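Local structure of teichoic acid biosynthesis protein F (Staphylococcus epidermidis, 3L7I) at residues V326-L331 / E337-D342; Q413-A418 / L429-K434; Q437-T442 / N473-R478. The protein is a teichoic acid biosynthesis protein whose family domain has the GT-B type of fold, two Rossmann-like domains side by side. One frame throughout, in Å; residues are numbered along the deposited sequence.

Interaction 1. Residues V326-L331 / E337-D342; sequences VKNIVL and ERSLYD. With SO4 (sulfate ion), chain F.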
# COMPACT_ATOMS: atom_id res chain seq x y z
N VAL A 326 0.89 -4.24 9.15
CA VAL A 326 -0.27 -3.53 8.66
C VAL A 326 -1.28 -4.57 8.27
O VAL A 326 -2.44 -4.50 8.69
CB VAL A 326 0.02 -2.68 7.41
CG1 VAL A 326 -1.30 -2.12 6.80
CG2 VAL A 326 1.00 -1.56 7.73
N LYS A 327 -0.83 -5.53 7.46
CA LYS A 327 -1.66 -6.66 7.07
C LYS A 327 -2.37 -7.26 8.28
O LYS A 327 -3.60 -7.27 8.32
CB LYS A 327 -0.83 -7.72 6.31
CG LYS A 327 -1.67 -8.80 5.60
CD LYS A 327 -0.86 -9.68 4.68
CE LYS A 327 0.36 -10.31 5.39
NZ LYS A 327 1.15 -11.32 4.54
N ASN A 328 -1.63 -7.72 9.28
CA ASN A 328 -2.25 -8.32 10.45
C ASN A 328 -3.19 -7.40 11.23
O ASN A 328 -4.23 -7.85 11.74
CB ASN A 328 -1.19 -8.86 11.40
CG ASN A 328 -0.49 -10.08 10.85
OD1 ASN A 328 -1.03 -10.79 9.98
ND2 ASN A 328 0.72 -10.33 11.36
N ILE A 329 -2.84 -6.13 11.34
CA ILE A 329 -3.75 -5.22 12.01
C ILE A 329 -5.07 -5.05 11.24
O ILE A 329 -6.15 -5.18 11.82
CB ILE A 329 -3.14 -3.82 12.29
CG1 ILE A 329 -2.75 -3.70 13.75
CG2 ILE A 329 -4.21 -2.77 12.10
CD1 ILE A 329 -1.47 -4.26 14.08
N VAL A 330 -5.01 -4.73 9.96
CA VAL A 330 -6.26 -4.48 9.24
C VAL A 330 -7.07 -5.75 9.02
O VAL A 330 -8.29 -5.71 9.01
CB VAL A 330 -6.00 -3.84 7.90
CG1 VAL A 330 -7.28 -3.77 7.08
CG2 VAL A 330 -5.37 -2.49 8.11
N LEU A 331 -6.37 -6.87 8.82
CA LEU A 331 -7.05 -8.14 8.57
C LEU A 331 -7.53 -8.82 9.85
O LEU A 331 -8.31 -9.79 9.79
CB LEU A 331 -6.20 -9.09 7.73
CG LEU A 331 -6.21 -8.57 6.30
CD1 LEU A 331 -5.76 -9.60 5.31
CD2 LEU A 331 -7.60 -8.08 5.96
N GLU A 337 -0.11 -9.83 17.38
CA GLU A 337 0.75 -9.64 18.55
C GLU A 337 2.21 -9.90 18.20
O GLU A 337 3.13 -9.27 18.73
CB GLU A 337 0.28 -10.49 19.73
CG GLU A 337 -1.03 -10.00 20.34
CD GLU A 337 -0.96 -8.53 20.80
OE1 GLU A 337 0.16 -7.96 20.92
OE2 GLU A 337 -2.04 -7.93 21.06
N ARG A 338 2.40 -10.81 17.26
CA ARG A 338 3.72 -11.25 16.87
C ARG A 338 4.43 -10.27 15.92
O ARG A 338 5.63 -10.03 16.06
CB ARG A 338 3.59 -12.61 16.19
CG ARG A 338 4.88 -13.28 15.87
CD ARG A 338 4.74 -14.74 16.18
NE ARG A 338 4.21 -15.51 15.06
CZ ARG A 338 3.57 -16.67 15.18
NH1 ARG A 338 3.34 -17.18 16.38
NH2 ARG A 338 3.15 -17.29 14.09
N SER A 339 3.69 -9.71 14.96
CA SER A 339 4.28 -8.75 14.03
C SER A 339 4.65 -7.46 14.76
O SER A 339 5.65 -6.81 14.45
CB SER A 339 3.36 -8.47 12.86
OG SER A 339 2.05 -8.28 13.32
N LEU A 340 3.84 -7.10 15.75
CA LEU A 340 4.18 -5.95 16.56
C LEU A 340 5.50 -6.20 17.29
O LEU A 340 6.39 -5.35 17.30
CB LEU A 340 3.07 -5.64 17.55
CG LEU A 340 3.48 -4.60 18.58
CD1 LEU A 340 4.06 -3.34 17.91
CD2 LEU A 340 2.30 -4.27 19.51
N TYR A 341 5.62 -7.38 17.88
CA TYR A 341 6.81 -7.76 18.64
C TYR A 341 8.04 -7.78 17.75
O TYR A 341 9.09 -7.30 18.14
CB TYR A 341 6.59 -9.12 19.31
CG TYR A 341 7.84 -9.92 19.50
CD1 TYR A 341 8.60 -9.78 20.65
CD2 TYR A 341 8.26 -10.83 18.55
CE1 TYR A 341 9.76 -10.51 20.84
CE2 TYR A 341 9.41 -11.57 18.72
CZ TYR A 341 10.16 -11.40 19.88
OH TYR A 341 11.31 -12.13 20.06
N ASP A 342 7.89 -8.34 16.55
CA ASP A 342 8.96 -8.43 15.57
C ASP A 342 9.42 -7.02 15.19
O ASP A 342 10.55 -6.80 14.78
CB ASP A 342 8.46 -9.21 14.34
CG ASP A 342 9.60 -9.70 13.43
OD1 ASP A 342 10.74 -9.91 13.91
OD2 ASP A 342 9.37 -9.88 12.21
S SO4 F . -1.53 -13.54 3.10
O1 SO4 F . -2.98 -13.59 3.04
O2 SO4 F . -0.97 -14.73 2.46
O3 SO4 F . -1.07 -12.36 2.35
O4 SO4 F . -1.13 -13.47 4.51
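Asn328 and Ser339 join the two arms of a helical hairpin. Helix 316-331 forms one arm and helix 336-344 the other, and a short loop links them, far from the centre of the chain.

Hydrogen bonding carries the contact. Asn328 ND2 donates to Ser339 OG over 3.1 Å, and the N-H points almost straight at the oxygen, at 172°. The hydroxyl lies in the plane of the amide. Ser339 OG sits between its backbone N and carbonyl carbon (chi1 45°), which turns it toward the first arm. His325 and the carbonyl of Lys336 also bond this hydroxyl, so it has several polar partners in a buried place. Asn328 CB comes to 3.8 Å from Ser339 OG.

Apolar packing between the two segments is slight. Other side chains of the first arm meet further copies of the protein instead: Val326 lies on Phe319 of the second subunit, and Ile329 on Leu340 of the third.

Charge is met at a sulfate ion, probably from the crystallisation liquor. Arg333 and Arg320 of the second subunit bind it as well. The Lys327 chain bends at chi3 (54°) and brings NZ to 3.1 Å from sulfate O4.

Interaction 2. Residues Q413-A418 / L429-K434; sequences QAYSEA and LYLNKK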
# COMPACT_ATOMS: atom_id res chain seq x y z
N GLN A 413 6.66 -9.72 25.17
CA GLN A 413 7.42 -8.87 26.07
C GLN A 413 8.45 -9.69 26.82
O GLN A 413 9.65 -9.43 26.73
CB GLN A 413 6.49 -8.24 27.09
CG GLN A 413 6.33 -6.74 27.03
CD GLN A 413 5.27 -6.27 28.02
OE1 GLN A 413 5.58 -5.60 29.03
NE2 GLN A 413 4.00 -6.65 27.76
N ALA A 414 7.96 -10.68 27.56
CA ALA A 414 8.79 -11.49 28.43
C ALA A 414 10.00 -11.96 27.65
O ALA A 414 11.13 -11.80 28.09
CB ALA A 414 8.01 -12.67 29.00
N TYR A 415 9.76 -12.50 26.46
CA TYR A 415 10.86 -13.00 25.65
C TYR A 415 11.80 -11.91 25.08
O TYR A 415 13.01 -12.12 24.94
CB TYR A 415 10.34 -13.92 24.55
CG TYR A 415 10.13 -15.29 25.09
CD1 TYR A 415 11.20 -16.16 25.25
CD2 TYR A 415 8.88 -15.71 25.49
CE1 TYR A 415 11.03 -17.38 25.76
CE2 TYR A 415 8.69 -16.93 26.00
CZ TYR A 415 9.77 -17.77 26.14
OH TYR A 415 9.59 -19.02 26.67
N SER A 416 11.24 -10.74 24.77
CA SER A 416 12.05 -9.61 24.41
C SER A 416 12.85 -9.10 25.61
O SER A 416 14.02 -8.73 25.48
CB SER A 416 11.17 -8.49 23.89
OG SER A 416 11.95 -7.36 23.53
N GLU A 417 12.22 -9.08 26.78
CA GLU A 417 12.82 -8.45 27.94
C GLU A 417 13.84 -9.32 28.65
O GLU A 417 14.68 -8.80 29.37
CB GLU A 417 11.76 -7.99 28.94
CG GLU A 417 11.01 -6.73 28.53
CD GLU A 417 10.03 -6.25 29.59
OE1 GLU A 417 10.31 -6.46 30.80
OE2 GLU A 417 8.98 -5.68 29.22
N ALA A 418 13.79 -10.62 28.44
CA ALA A 418 14.60 -11.53 29.26
C ALA A 418 16.09 -11.56 28.89
O ALA A 418 16.46 -11.53 27.72
CB ALA A 418 14.02 -12.92 29.26
N LEU A 429 10.90 -20.36 16.19
CA LEU A 429 11.83 -19.51 15.46
C LEU A 429 11.36 -18.04 15.30
O LEU A 429 12.19 -17.15 15.10
CB LEU A 429 12.16 -20.13 14.12
CG LEU A 429 13.02 -21.37 14.25
CD1 LEU A 429 13.27 -21.97 12.89
CD2 LEU A 429 14.34 -21.05 14.94
N TYR A 430 10.06 -17.77 15.38
CA TYR A 430 9.63 -16.38 15.32
C TYR A 430 10.05 -15.60 16.57
O TYR A 430 9.99 -14.38 16.57
CB TYR A 430 8.12 -16.24 15.03
CG TYR A 430 7.24 -17.08 15.92
CD1 TYR A 430 6.92 -16.66 17.21
CD2 TYR A 430 6.73 -18.30 15.48
CE1 TYR A 430 6.11 -17.44 18.03
CE2 TYR A 430 5.93 -19.08 16.28
CZ TYR A 430 5.62 -18.65 17.56
OH TYR A 430 4.83 -19.44 18.38
N LEU A 431 10.47 -16.28 17.64
CA LEU A 431 11.07 -15.57 18.77
C LEU A 431 12.51 -15.17 18.43
O LEU A 431 13.21 -15.90 17.73
CB LEU A 431 11.00 -16.40 20.04
CG LEU A 431 9.61 -16.35 20.66
CD1 LEU A 431 9.50 -17.13 21.96
CD2 LEU A 431 9.25 -14.90 20.89
N ASN A 432 12.94 -14.00 18.89
CA ASN A 432 14.24 -13.46 18.49
C ASN A 432 15.32 -13.57 19.55
O ASN A 432 15.34 -12.78 20.50
CB ASN A 432 14.11 -11.98 18.14
CG ASN A 432 13.35 -11.76 16.85
OD1 ASN A 432 13.55 -12.48 15.86
ND2 ASN A 432 12.47 -10.76 16.86
N LYS A 433 16.23 -14.52 19.40
CA LYS A 433 17.29 -14.67 20.39
C LYS A 433 18.47 -13.77 20.08
O LYS A 433 19.29 -14.08 19.21
CB LYS A 433 17.75 -16.11 20.55
CG LYS A 433 18.19 -16.38 21.96
CD LYS A 433 19.61 -16.91 22.01
CE LYS A 433 20.63 -15.96 21.40
NZ LYS A 433 21.90 -15.99 22.16
N LYS A 434 18.55 -12.63 20.77
CA LYS A 434 19.56 -11.64 20.44
C LYS A 434 20.90 -11.92 21.14
O LYS A 434 20.95 -12.70 22.12
CB LYS A 434 19.05 -10.26 20.79
CG LYS A 434 17.57 -10.11 20.75
CD LYS A 434 17.21 -8.80 21.40
CE LYS A 434 15.72 -8.64 21.58
NZ LYS A 434 15.16 -9.30 22.79
O HOH W 1 13.47 -11.40 21.89
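Leu431 lays its CD1 methyl over the centre of one face of the Tyr415 ring. The methyl carbon is 3.7 Å from the ring centroid and 13° off the normal, a CH-pi contact. The two side chains cross at about a right angle. The other methyl, CD2, meets Tyr415 CB at 3.9 Å.

The polar half is made by Lys434. Its NZ donates to Ser416 O over 3.0 Å, in the carbonyl plane and on a lone pair. The lysine chain is extended until it bends at chi4 (83°), which turns the ammonium toward the last turn of helix 409-417. A water accepts from Lys434 NZ at 2.8 Å and lies close to the carbonyls of Tyr415 and Asn432.

Further out, Asp345, which belongs to neither segment, positions this corner. Its carboxylate pairs with the Lys434 ammonium and hydrogen-bonds Ser416 OG and Asn432 ND2. It probably offsets the lysine charge in these largely buried surroundings. Tyr341 packs on Leu431 and Ser416, and Val356 of strand 354-358 lies against Tyr415.

Helix 409-417 runs straight into strand 418-423, and the loop 429-434 then leads on to strand 438-441. The contact thus packs a helix against a connecting loop beside the parallel sheet of a Rossmann-like domain.

Interaction 3. Residues Q437-T442 / N473-R478; sequences QTYIQT and NRETSR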
# COMPACT_ATOMS: atom_id res chain seq x y z
N GLN A 437 21.03 -11.80 24.80
CA GLN A 437 20.35 -12.79 25.64
C GLN A 437 21.03 -14.17 25.67
O GLN A 437 21.70 -14.57 24.71
CB GLN A 437 18.88 -12.93 25.18
CG GLN A 437 18.14 -11.59 25.03
CD GLN A 437 16.78 -11.71 24.34
OE1 GLN A 437 16.69 -11.85 23.12
NE2 GLN A 437 15.71 -11.62 25.12
N THR A 438 20.87 -14.89 26.77
CA THR A 438 21.45 -16.22 26.89
C THR A 438 20.36 -17.29 26.88
O THR A 438 19.48 -17.29 27.76
CB THR A 438 22.27 -16.36 28.17
OG1 THR A 438 23.28 -15.35 28.20
CG2 THR A 438 22.96 -17.70 28.19
N TYR A 439 20.42 -18.21 25.91
CA TYR A 439 19.42 -19.27 25.77
C TYR A 439 20.00 -20.59 26.31
O TYR A 439 20.90 -21.20 25.69
CB TYR A 439 19.00 -19.39 24.31
CG TYR A 439 17.89 -20.40 24.00
CD1 TYR A 439 17.45 -21.33 24.94
CD2 TYR A 439 17.33 -20.45 22.71
CE1 TYR A 439 16.47 -22.25 24.62
CE2 TYR A 439 16.33 -21.37 22.39
CZ TYR A 439 15.90 -22.27 23.35
OH TYR A 439 14.91 -23.17 23.01
N ILE A 440 19.49 -21.03 27.46
CA ILE A 440 19.95 -22.28 28.07
C ILE A 440 19.02 -23.44 27.71
O ILE A 440 17.84 -23.40 28.04
CB ILE A 440 20.09 -22.15 29.60
CG1 ILE A 440 21.15 -21.12 29.96
CG2 ILE A 440 20.50 -23.46 30.22
CD1 ILE A 440 21.40 -21.02 31.43
N GLN A 441 19.56 -24.44 27.03
CA GLN A 441 18.79 -25.61 26.59
C GLN A 441 19.12 -26.81 27.45
O GLN A 441 20.29 -27.21 27.56
CB GLN A 441 19.12 -25.95 25.13
CG GLN A 441 18.36 -27.14 24.59
CD GLN A 441 16.84 -27.00 24.72
OE1 GLN A 441 16.21 -27.77 25.43
NE2 GLN A 441 16.25 -26.02 24.04
N THR A 442 18.11 -27.41 28.05
CA THR A 442 18.37 -28.48 28.98
C THR A 442 18.18 -29.77 28.25
O THR A 442 18.69 -30.81 28.66
CB THR A 442 17.39 -28.43 30.12
OG1 THR A 442 16.08 -28.71 29.62
CG2 THR A 442 17.38 -27.03 30.71
N ASN A 473 18.27 -27.04 12.60
CA ASN A 473 19.61 -26.53 12.67
C ASN A 473 19.57 -25.09 13.10
O ASN A 473 20.42 -24.64 13.85
CB ASN A 473 20.32 -26.69 11.32
CG ASN A 473 21.77 -26.26 11.37
OD1 ASN A 473 22.29 -25.91 12.44
ND2 ASN A 473 22.44 -26.28 10.22
N ARG A 474 18.56 -24.36 12.62
CA ARG A 474 18.35 -22.97 12.97
C ARG A 474 18.15 -22.80 14.49
O ARG A 474 18.69 -21.87 15.09
CB ARG A 474 17.12 -22.41 12.24
CG ARG A 474 17.40 -21.78 10.89
CD ARG A 474 16.10 -21.37 10.15
NE ARG A 474 16.26 -21.50 8.69
CZ ARG A 474 15.75 -20.66 7.78
NH1 ARG A 474 15.04 -19.60 8.18
NH2 ARG A 474 15.96 -20.86 6.48
N GLU A 475 17.36 -23.70 15.08
CA GLU A 475 17.04 -23.62 16.50
C GLU A 475 18.25 -23.93 17.36
O GLU A 475 18.53 -23.20 18.31
CB GLU A 475 15.88 -24.56 16.85
CG GLU A 475 15.74 -24.95 18.34
CD GLU A 475 15.42 -23.77 19.27
OE1 GLU A 475 15.40 -22.62 18.76
OE2 GLU A 475 15.20 -23.98 20.49
N THR A 476 18.98 -24.99 17.03
CA THR A 476 20.09 -25.34 17.91
C THR A 476 21.20 -24.29 17.80
O THR A 476 21.95 -24.06 18.76
CB THR A 476 20.67 -26.73 17.64
OG1 THR A 476 21.47 -26.70 16.45
CG2 THR A 476 19.56 -27.73 17.51
N SER A 477 21.30 -23.63 16.65
CA SER A 477 22.33 -22.63 16.50
C SER A 477 22.15 -21.49 17.51
O SER A 477 23.07 -20.72 17.75
CB SER A 477 22.36 -22.06 15.08
OG SER A 477 21.47 -20.95 14.93
N ARG A 478 20.97 -21.38 18.09
CA ARG A 478 20.67 -20.30 19.01
C ARG A 478 20.91 -20.71 20.48
O ARG A 478 20.90 -19.86 21.37
CB ARG A 478 19.21 -19.84 18.85
CG ARG A 478 18.74 -19.59 17.43
CD ARG A 478 17.36 -18.99 17.40
NE ARG A 478 16.34 -19.85 18.01
CZ ARG A 478 15.11 -19.45 18.32
NH1 ARG A 478 14.25 -20.28 18.88
NH2 ARG A 478 14.75 -18.19 18.06
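Tyr439 meets Glu475 and Arg478 inside a beta-alpha-beta unit of the first Rossmann-like domain. Strand 438-441 leads to helix 465-476, and the chain then returns as the neighbouring parallel strand 481-484. The contact ties the first strand to the C-terminal part of the helix and the residues that follow.

Tyr439 has the most surface buried. Its CG is anti to the backbone N (chi1 -176°), and the ring reaches from the strand toward the helix. The hydroxyl OH donates to Glu475 OE2 over 2.7 Å, nearly along the C-O axis of that oxygen. The ring and carboxylate planes are 56° apart. At its base the tyrosine packs on the backbone, with CB 3.5 Å from Arg478 O. The backbone N of Tyr439 donates to the side chain of Asp480, at OD2.

Arg478 lies obliquely beside the ring. Its NH1 comes to 4.2 Å from Tyr439 CE2, which is loose packing. The guanidinium is turned mainly to Glu475 and also to the carbonyl of Pro428.

Glu475 joins these two. Its chain bends at chi2 (64°), and the carboxylate ends between the tyrosine hydroxyl and the arginine. OE2 also accepts from Trp479 NE1 and from the backbone N of Thr427, so three donors hold one oxygen. The second oxygen serves the arginine. These bonds fix the rotation of the buried carboxylate, and the nearby arginine probably favours its charged form. Gln441 lies close by, but its OE1 turns to the backbone N of Trp443. In the salt bridge, Arg478 NH1 lies 2.6 Å from Glu475 OE1 and approaches from the syn side, while NE makes a weak bond to the same oxygen.

All three contacts are buried, but at different distances from the chain centre. The centre of interaction 3 is nearest, about 17 Å away; that of interaction 1 is about 33 Å away, where other subunits pack on its hairpin. Interactions 2 and 3 both belong to the sheet domain and share no segment. They touch where Gln437 NE2 reaches the carbonyls of Tyr415 and Ala418. Interaction 1 meets interaction 2 through Tyr341 OH and the backbone N of Asn432, but does not touch interaction 3. Their chemistry differs too. One amide-hydroxyl bond joins the hairpin, a methyl on a ring and a lysine join helix to loop, and a shared carboxylate joins strand to helix.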